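PDB 3H7A: short chain dehydrogenase from Rhodopseudomonas palustris, which probably catalyses NAD(P)-dependent oxidation or reduction, as do other members of the short-chain dehydrogenase/reductase family. Local coordinates for residues E70-A73 / F74-A78; V95-I99 / L100-D104; T140-T143 / A144-R147. All coordinates share one frame; numbering follows the deposited sequence.

Contact 1 (E70-A73 / F74-A78); sequences EVTA and FLNAA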
loop_
_atom_site.group_PDB
_atom_site.type_symbol
_atom_site.label_atom_id
_atom_site.label_comp_id
_atom_site.label_asym_id
_atom_site.label_seq_id
_atom_site.Cartn_x
_atom_site.Cartn_y
_atom_site.Cartn_z
ATOM N N GLU B 70 -31.493 -1.561 -16.166
ATOM C CA GLU B 70 -31.949 -2.595 -15.250
ATOM C C GLU B 70 -31.477 -2.348 -13.814
ATOM O O GLU B 70 -32.238 -2.579 -12.871
ATOM C CB GLU B 70 -31.475 -3.972 -15.715
ATOM C CG GLU B 70 -32.210 -4.534 -16.926
ATOM C CD GLU B 70 -31.812 -5.987 -17.243
ATOM O OE1 GLU B 70 -31.746 -6.825 -16.315
ATOM O OE2 GLU B 70 -31.575 -6.293 -18.432
ATOM N N VAL B 71 -30.230 -1.901 -13.643
ATOM C CA VAL B 71 -29.700 -1.570 -12.305
ATOM C C VAL B 71 -30.505 -0.433 -11.695
ATOM O O VAL B 71 -30.934 -0.519 -10.551
ATOM C CB VAL B 71 -28.179 -1.183 -12.336
ATOM C CG1 VAL B 71 -27.733 -0.545 -11.023
ATOM C CG2 VAL B 71 -27.335 -2.396 -12.610
ATOM N N THR B 72 -30.715 0.618 -12.483
ATOM C CA THR B 72 -31.477 1.779 -12.050
ATOM C C THR B 72 -32.919 1.388 -11.685
ATOM O O THR B 72 -33.453 1.845 -10.670
ATOM C CB THR B 72 -31.411 2.868 -13.133
ATOM O OG1 THR B 72 -30.039 3.051 -13.505
ATOM C CG2 THR B 72 -31.969 4.206 -12.647
ATOM N N ALA B 73 -33.530 0.519 -12.484
ATOM C CA ALA B 73 -34.912 0.109 -12.251
ATOM C C ALA B 73 -35.017 -0.786 -11.036
ATOM O O ALA B 73 -35.979 -0.680 -10.287
ATOM C CB ALA B 73 -35.504 -0.584 -13.486
ATOM N N PHE B 74 -34.026 -1.654 -10.847
ATOM C CA PHE B 74 -33.927 -2.506 -9.650
ATOM C C PHE B 74 -33.839 -1.687 -8.336
ATOM O O PHE B 74 -34.523 -1.989 -7.347
ATOM C CB PHE B 74 -32.721 -3.448 -9.822
ATOM C CG PHE B 74 -32.484 -4.401 -8.673
ATOM C CD1 PHE B 74 -33.132 -5.639 -8.628
ATOM C CD2 PHE B 74 -31.559 -4.094 -7.668
ATOM C CE1 PHE B 74 -32.886 -6.528 -7.590
ATOM C CE2 PHE B 74 -31.317 -4.976 -6.622
ATOM C CZ PHE B 74 -31.975 -6.197 -6.585
ATOM N N LEU B 75 -33.009 -0.644 -8.344
ATOM C CA LEU B 75 -32.795 0.186 -7.164
ATOM C C LEU B 75 -33.956 1.122 -6.890
ATOM O O LEU B 75 -34.356 1.285 -5.734
ATOM C CB LEU B 75 -31.479 0.965 -7.286
ATOM C CG LEU B 75 -30.216 0.092 -7.268
ATOM C CD1 LEU B 75 -28.976 0.889 -7.601
ATOM C CD2 LEU B 75 -30.069 -0.598 -5.936
ATOM N N ASN B 76 -34.488 1.740 -7.947
ATOM C CA ASN B 76 -35.704 2.540 -7.853
ATOM C C ASN B 76 -36.878 1.724 -7.301
ATOM O O ASN B 76 -37.619 2.210 -6.445
ATOM C CB ASN B 76 -36.083 3.110 -9.216
ATOM C CG ASN B 76 -35.258 4.314 -9.603
ATOM O OD1 ASN B 76 -34.580 4.919 -8.771
ATOM N ND2 ASN B 76 -35.312 4.677 -10.883
ATOM N N ALA B 77 -37.029 0.490 -7.785
ATOM C CA ALA B 77 -38.039 -0.451 -7.280
ATOM C C ALA B 77 -37.860 -0.751 -5.799
ATOM O O ALA B 77 -38.842 -0.755 -5.047
ATOM C CB ALA B 77 -38.027 -1.741 -8.090
ATOM N N ALA B 78 -36.609 -0.981 -5.381
ATOM C CA ALA B 78 -36.304 -1.266 -3.977
ATOM C C ALA B 78 -36.642 -0.078 -3.107
ATOM O O ALA B 78 -37.331 -0.233 -2.106
ATOM C CB ALA B 78 -34.844 -1.696 -3.776
#

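Contact 2 (V95-I99 / L100-D104); sequences VNFPI and LETTD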
loop_
_atom_site.group_PDB
_atom_site.type_symbol
_atom_site.label_atom_id
_atom_site.label_comp_id
_atom_site.label_asym_id
_atom_site.label_seq_id
_atom_site.Cartn_x
_atom_site.Cartn_y
_atom_site.Cartn_z
ATOM N N VAL B 95 -11.557 -14.773 -13.648
ATOM C CA VAL B 95 -11.050 -15.415 -14.868
ATOM C C VAL B 95 -9.569 -15.121 -15.054
ATOM O O VAL B 95 -9.079 -14.076 -14.627
ATOM C CB VAL B 95 -11.820 -14.980 -16.155
ATOM C CG1 VAL B 95 -13.265 -15.456 -16.109
ATOM C CG2 VAL B 95 -11.766 -13.473 -16.379
ATOM N N ASN B 96 -8.858 -16.041 -15.698
ATOM C CA ASN B 96 -7.427 -15.908 -15.892
ATOM C C ASN B 96 -7.079 -16.227 -17.334
ATOM O O ASN B 96 -7.426 -17.287 -17.824
ATOM C CB ASN B 96 -6.685 -16.862 -14.935
ATOM C CG ASN B 96 -5.166 -16.675 -14.963
ATOM O OD1 ASN B 96 -4.486 -17.123 -15.881
ATOM N ND2 ASN B 96 -4.633 -16.027 -13.936
ATOM N N PHE B 97 -6.416 -15.303 -18.025
ATOM C CA PHE B 97 -5.903 -15.582 -19.356
ATOM C C PHE B 97 -4.578 -14.889 -19.483
ATOM O O PHE B 97 -4.473 -13.732 -19.101
ATOM C CB PHE B 97 -6.806 -14.996 -20.452
ATOM C CG PHE B 97 -8.168 -15.602 -20.538
ATOM C CD1 PHE B 97 -8.393 -16.726 -21.336
ATOM C CD2 PHE B 97 -9.245 -15.024 -19.857
ATOM C CE1 PHE B 97 -9.661 -17.288 -21.436
ATOM C CE2 PHE B 97 -10.520 -15.586 -19.945
ATOM C CZ PHE B 97 -10.725 -16.719 -20.734
ATOM N N PRO B 98 -3.569 -15.563 -20.056
ATOM C CA PRO B 98 -2.352 -14.855 -20.453
ATOM C C PRO B 98 -2.675 -13.607 -21.265
ATOM O O PRO B 98 -3.726 -13.541 -21.902
ATOM C CB PRO B 98 -1.629 -15.865 -21.340
ATOM C CG PRO B 98 -2.049 -17.192 -20.797
ATOM C CD PRO B 98 -3.496 -17.008 -20.351
ATOM N N ILE B 99 -1.775 -12.628 -21.262
ATOM C CA ILE B 99 -2.102 -11.342 -21.874
ATOM C C ILE B 99 -2.510 -11.449 -23.361
ATOM O O ILE B 99 -3.521 -10.872 -23.783
ATOM C CB ILE B 99 -1.014 -10.281 -21.593
ATOM C CG1 ILE B 99 -1.455 -8.910 -22.102
ATOM C CG2 ILE B 99 0.334 -10.690 -22.172
ATOM C CD1 ILE B 99 -2.703 -8.359 -21.366
ATOM N N LEU B 100 -1.777 -12.248 -24.130
ATOM C CA LEU B 100 -2.066 -12.424 -25.558
ATOM C C LEU B 100 -3.363 -13.206 -25.806
ATOM O O LEU B 100 -3.903 -13.177 -26.900
ATOM C CB LEU B 100 -0.870 -13.066 -26.282
ATOM C CG LEU B 100 0.430 -12.256 -26.245
ATOM C CD1 LEU B 100 1.498 -12.819 -27.199
ATOM C CD2 LEU B 100 0.156 -10.800 -26.562
ATOM N N GLU B 101 -3.873 -13.869 -24.771
ATOM C CA GLU B 101 -5.102 -14.634 -24.869
ATOM C C GLU B 101 -6.241 -13.922 -24.162
ATOM O O GLU B 101 -7.302 -14.507 -23.925
ATOM C CB GLU B 101 -4.902 -16.024 -24.274
ATOM C CG GLU B 101 -3.837 -16.843 -25.010
ATOM C CD GLU B 101 -3.481 -18.128 -24.284
ATOM O OE1 GLU B 101 -4.359 -18.681 -23.588
ATOM O OE2 GLU B 101 -2.318 -18.583 -24.402
ATOM N N THR B 102 -6.040 -12.648 -23.838
ATOM C CA THR B 102 -7.103 -11.880 -23.194
ATOM C C THR B 102 -7.757 -11.080 -24.315
ATOM O O THR B 102 -7.183 -10.124 -24.824
ATOM C CB THR B 102 -6.548 -10.970 -22.038
ATOM O OG1 THR B 102 -5.870 -11.769 -21.050
ATOM C CG2 THR B 102 -7.651 -10.183 -21.372
ATOM N N THR B 103 -8.953 -11.494 -24.705
ATOM C CA THR B 103 -9.618 -10.975 -25.902
ATOM C C THR B 103 -10.244 -9.615 -25.606
ATOM O O THR B 103 -10.384 -9.234 -24.436
ATOM C CB THR B 103 -10.680 -11.964 -26.417
ATOM O OG1 THR B 103 -11.672 -12.166 -25.406
ATOM C CG2 THR B 103 -10.041 -13.337 -26.769
ATOM N N ASP B 104 -10.553 -8.864 -26.664
ATOM C CA ASP B 104 -11.329 -7.630 -26.551
ATOM C C ASP B 104 -12.633 -7.881 -25.802
ATOM O O ASP B 104 -12.982 -7.141 -24.886
ATOM C CB ASP B 104 -11.627 -7.055 -27.939
ATOM C CG ASP B 104 -10.371 -6.693 -28.703
ATOM O OD1 ASP B 104 -9.293 -6.702 -28.085
ATOM O OD2 ASP B 104 -10.452 -6.388 -29.918
#

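Contact 3 (T140-T143 / A144-R147); sequences TGAT and ASLR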
loop_
_atom_site.group_PDB
_atom_site.type_symbol
_atom_site.label_atom_id
_atom_site.label_comp_id
_atom_site.label_asym_id
_atom_site.label_seq_id
_atom_site.Cartn_x
_atom_site.Cartn_y
_atom_site.Cartn_z
ATOM N N THR B 140 -18.080 -5.802 -2.771
ATOM C CA THR B 140 -17.252 -6.990 -2.555
ATOM C C THR B 140 -16.015 -6.970 -3.437
ATOM O O THR B 140 -16.126 -7.035 -4.660
ATOM C CB THR B 140 -18.015 -8.296 -2.827
ATOM O OG1 THR B 140 -19.198 -8.343 -2.017
ATOM C CG2 THR B 140 -17.154 -9.488 -2.483
ATOM N N GLY B 141 -14.845 -6.921 -2.802
ATOM C CA GLY B 141 -13.556 -6.940 -3.500
ATOM C C GLY B 141 -12.878 -8.289 -3.409
ATOM O O GLY B 141 -13.418 -9.218 -2.823
ATOM N N ALA B 142 -11.686 -8.396 -3.992
ATOM C CA ALA B 142 -10.940 -9.658 -4.019
ATOM C C ALA B 142 -9.488 -9.279 -3.847
ATOM O O ALA B 142 -9.176 -8.088 -3.832
ATOM C CB ALA B 142 -11.138 -10.345 -5.376
ATOM N N THR B 143 -8.582 -10.255 -3.769
ATOM C CA THR B 143 -7.155 -9.921 -3.760
ATOM C C THR B 143 -6.757 -9.246 -5.072
ATOM O O THR B 143 -5.840 -8.409 -5.090
ATOM C CB THR B 143 -6.248 -11.134 -3.543
ATOM O OG1 THR B 143 -6.521 -12.109 -4.543
ATOM C CG2 THR B 143 -6.478 -11.736 -2.184
ATOM N N ALA B 144 -7.459 -9.595 -6.158
ATOM C CA ALA B 144 -7.236 -8.958 -7.452
ATOM C C ALA B 144 -7.653 -7.479 -7.418
ATOM O O ALA B 144 -7.316 -6.746 -8.330
ATOM C CB ALA B 144 -7.947 -9.704 -8.570
ATOM N N SER B 145 -8.334 -7.038 -6.347
ATOM C CA SER B 145 -8.542 -5.595 -6.107
ATOM C C SER B 145 -7.285 -4.845 -5.706
ATOM O O SER B 145 -7.224 -3.613 -5.840
ATOM C CB SER B 145 -9.602 -5.349 -5.031
ATOM O OG SER B 145 -10.773 -6.052 -5.355
ATOM N N LEU B 146 -6.289 -5.587 -5.219
ATOM C CA LEU B 146 -5.105 -5.005 -4.592
ATOM C C LEU B 146 -3.812 -5.210 -5.381
ATOM O O LEU B 146 -2.961 -4.322 -5.403
ATOM C CB LEU B 146 -4.932 -5.536 -3.168
ATOM C CG LEU B 146 -6.092 -5.344 -2.190
ATOM C CD1 LEU B 146 -5.797 -6.079 -0.904
ATOM C CD2 LEU B 146 -6.313 -3.872 -1.931
ATOM N N ARG B 147 -3.679 -6.370 -6.023
ATOM C CA ARG B 147 -2.517 -6.666 -6.872
ATOM C C ARG B 147 -2.902 -7.491 -8.099
ATOM O O ARG B 147 -3.775 -8.345 -8.035
ATOM C CB ARG B 147 -1.398 -7.347 -6.079
ATOM C CG ARG B 147 -1.797 -8.607 -5.375
ATOM C CD ARG B 147 -0.816 -8.921 -4.254
ATOM N NE ARG B 147 -1.498 -9.644 -3.182
ATOM C CZ ARG B 147 -1.986 -9.084 -2.074
ATOM N NH1 ARG B 147 -1.856 -7.778 -1.851
ATOM N NH2 ARG B 147 -2.600 -9.841 -1.178
#

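Contact 1 (E70-A73 / F74-A78)
Val-71 and Leu-75, one turn apart on helix 68-81, lie side by side, their side chains pointing the same way. Followed outward, Leu-75 first sets CB 3.6 Å from Val-71 O, and CG then comes to 3.4 Å from the same Val-71 O. Its CD1, still 3.8 Å from Val-71 O, ends 3.9 Å from Val-71 CG1, a branch that a first torsion of 167° sets opposite the backbone N. The same carbonyl accepts the amide of Leu-75, so side chain and main chain close on one oxygen. Thr-72 and Asn-76 repeat the pattern on the polar flank, where CG2 of Thr-72 meets ND2 of Asn-76 at 3.8 Å. Their outer polar atoms turn to other partners: Thr-72 OG1 bonds back to Glu-68 O, and Asn-76 OD1 accepts from Arg-127 of helix 104-132. The straightest of the four backbone bonds joining residues 70-73 to 74-77 runs from Asn-76 N to Thr-72 O (2.9 Å, 166°). Phe-74 and Leu-75 reach Ala-11 and Ile-13 of strand 9-13, while Val-71 and Leu-75 also touch helix 104-132. Such i, i+4 pairing belongs to an amphipathic helix packed on the parallel sheet of a Rossmann fold.

Contact 2 (V95-I99 / L100-D104)
Between Pro-98 and Thr-102 the backbone coils into a short turn, with Glu-101 N bonded to Pro-98 O at 2.9 Å and Thr-102 N to Ile-99 O at 3.1 Å. Neither amide lies in the plane of the carbonyl it meets. The hydroxyl of Thr-102 adds a third bond, donating from OG1 to Pro-98 O at 2.9 Å. It reaches that oxygen from the face opposite to Glu-101 N, so a single carbonyl is gripped from both sides. With chi1 at -58°, OG1 lies beside its own backbone N and is turned back toward the start of the turn. CB of Phe-97 rests 3.4 Å from Thr-102 OG1, and CD1 of its ring comes obliquely to 3.6 Å from Glu-101 O. The extended chain of Glu-101 crosses the proline ring obliquely; OE1 comes to 3.7 Å from Pro-98 CD, and OE2 to 3.9 Å from Pro-98 CG. This is van der Waals contact, the carboxylate lying against ring carbons. Ile-99 is buried, touching Ala-153 of helix 153-173, and Glu-172 of the second subunit accepts a hydrogen bond from Ile-99 N. Next to the turn, Thr-103 is the N-cap of helix 104-132, its OG1 bonded to Val-106 N. The chemistry therefore implies a turn held by two amide-to-carbonyl bonds and one threonine hydroxyl, two of the three bonds meeting on Pro-98 O, while Ile-99 and Thr-102 pack on Phe-119, and Asp-104 forms a salt bridge with Arg-123, both of the second subunit.

Contact 3 (T140-T143 / A144-R147)
Thr-143 O is gripped by two amides of the following turn. Leu-146 N approaches at 2.9 Å from above the carbonyl plane, whereas Arg-147 N, at 3.1 Å, lies nearly along the C=O axis. One residue earlier, Ala-142 O receives Ser-145 N at 2.9 Å, and the side chain of that serine turns back to the strand. Its OG accepts the N-H of Ala-142 at 2.9 Å in an almost straight bond (172°). A first torsion of -53° carries the hydroxyl beside the serine's own backbone N, facing the amide of Ala-142. Ser-145 is thus tied to Ala-142 through both main chain and side chain, and its OG also lies 3.5 Å from Gly-141 CA. The chain of Arg-147, extended from CG to NE, brings NH2 to 4.4 Å from Thr-143 CG2, a loose contact of the guanidinium with a methyl group, at an oblique angle. In short-chain dehydrogenases the end of this strand typically borders the active site. Here Thr-140 O accepts a hydrogen bond from Lys-159 of helix 153-173, and Ser-145 touches the same lysine. The turn continues strand 135-142 toward that helix: Ala-144 packs on Phe-155, and Leu-146 touches Arg-163 of the helix and Ile-184 of the adjacent strand 178-185, while Arg-147 meets Gln-167 of the second subunit.

The three contacts follow one another along a single Rossmann-type domain, and all are partly buried. Contacts 1 and 3 lie on opposite sides of the chain's centre, each centred about 14 Å from it. The former is a regular helix with an apolar side on the sheet; the latter is a turn following an inner strand of the sheet, held mainly by polar bonds. Contact 2 is the most peripheral, its centre about 26 Å from that of the chain, an irregular loop much engaged with the second subunit. It comes within about 8 Å of contact 3 by nearest atoms, and both pack on helix 153-173 and touch that subunit. Helix 104-132 instead joins contacts 1 and 2, packing against the one and beginning in the other.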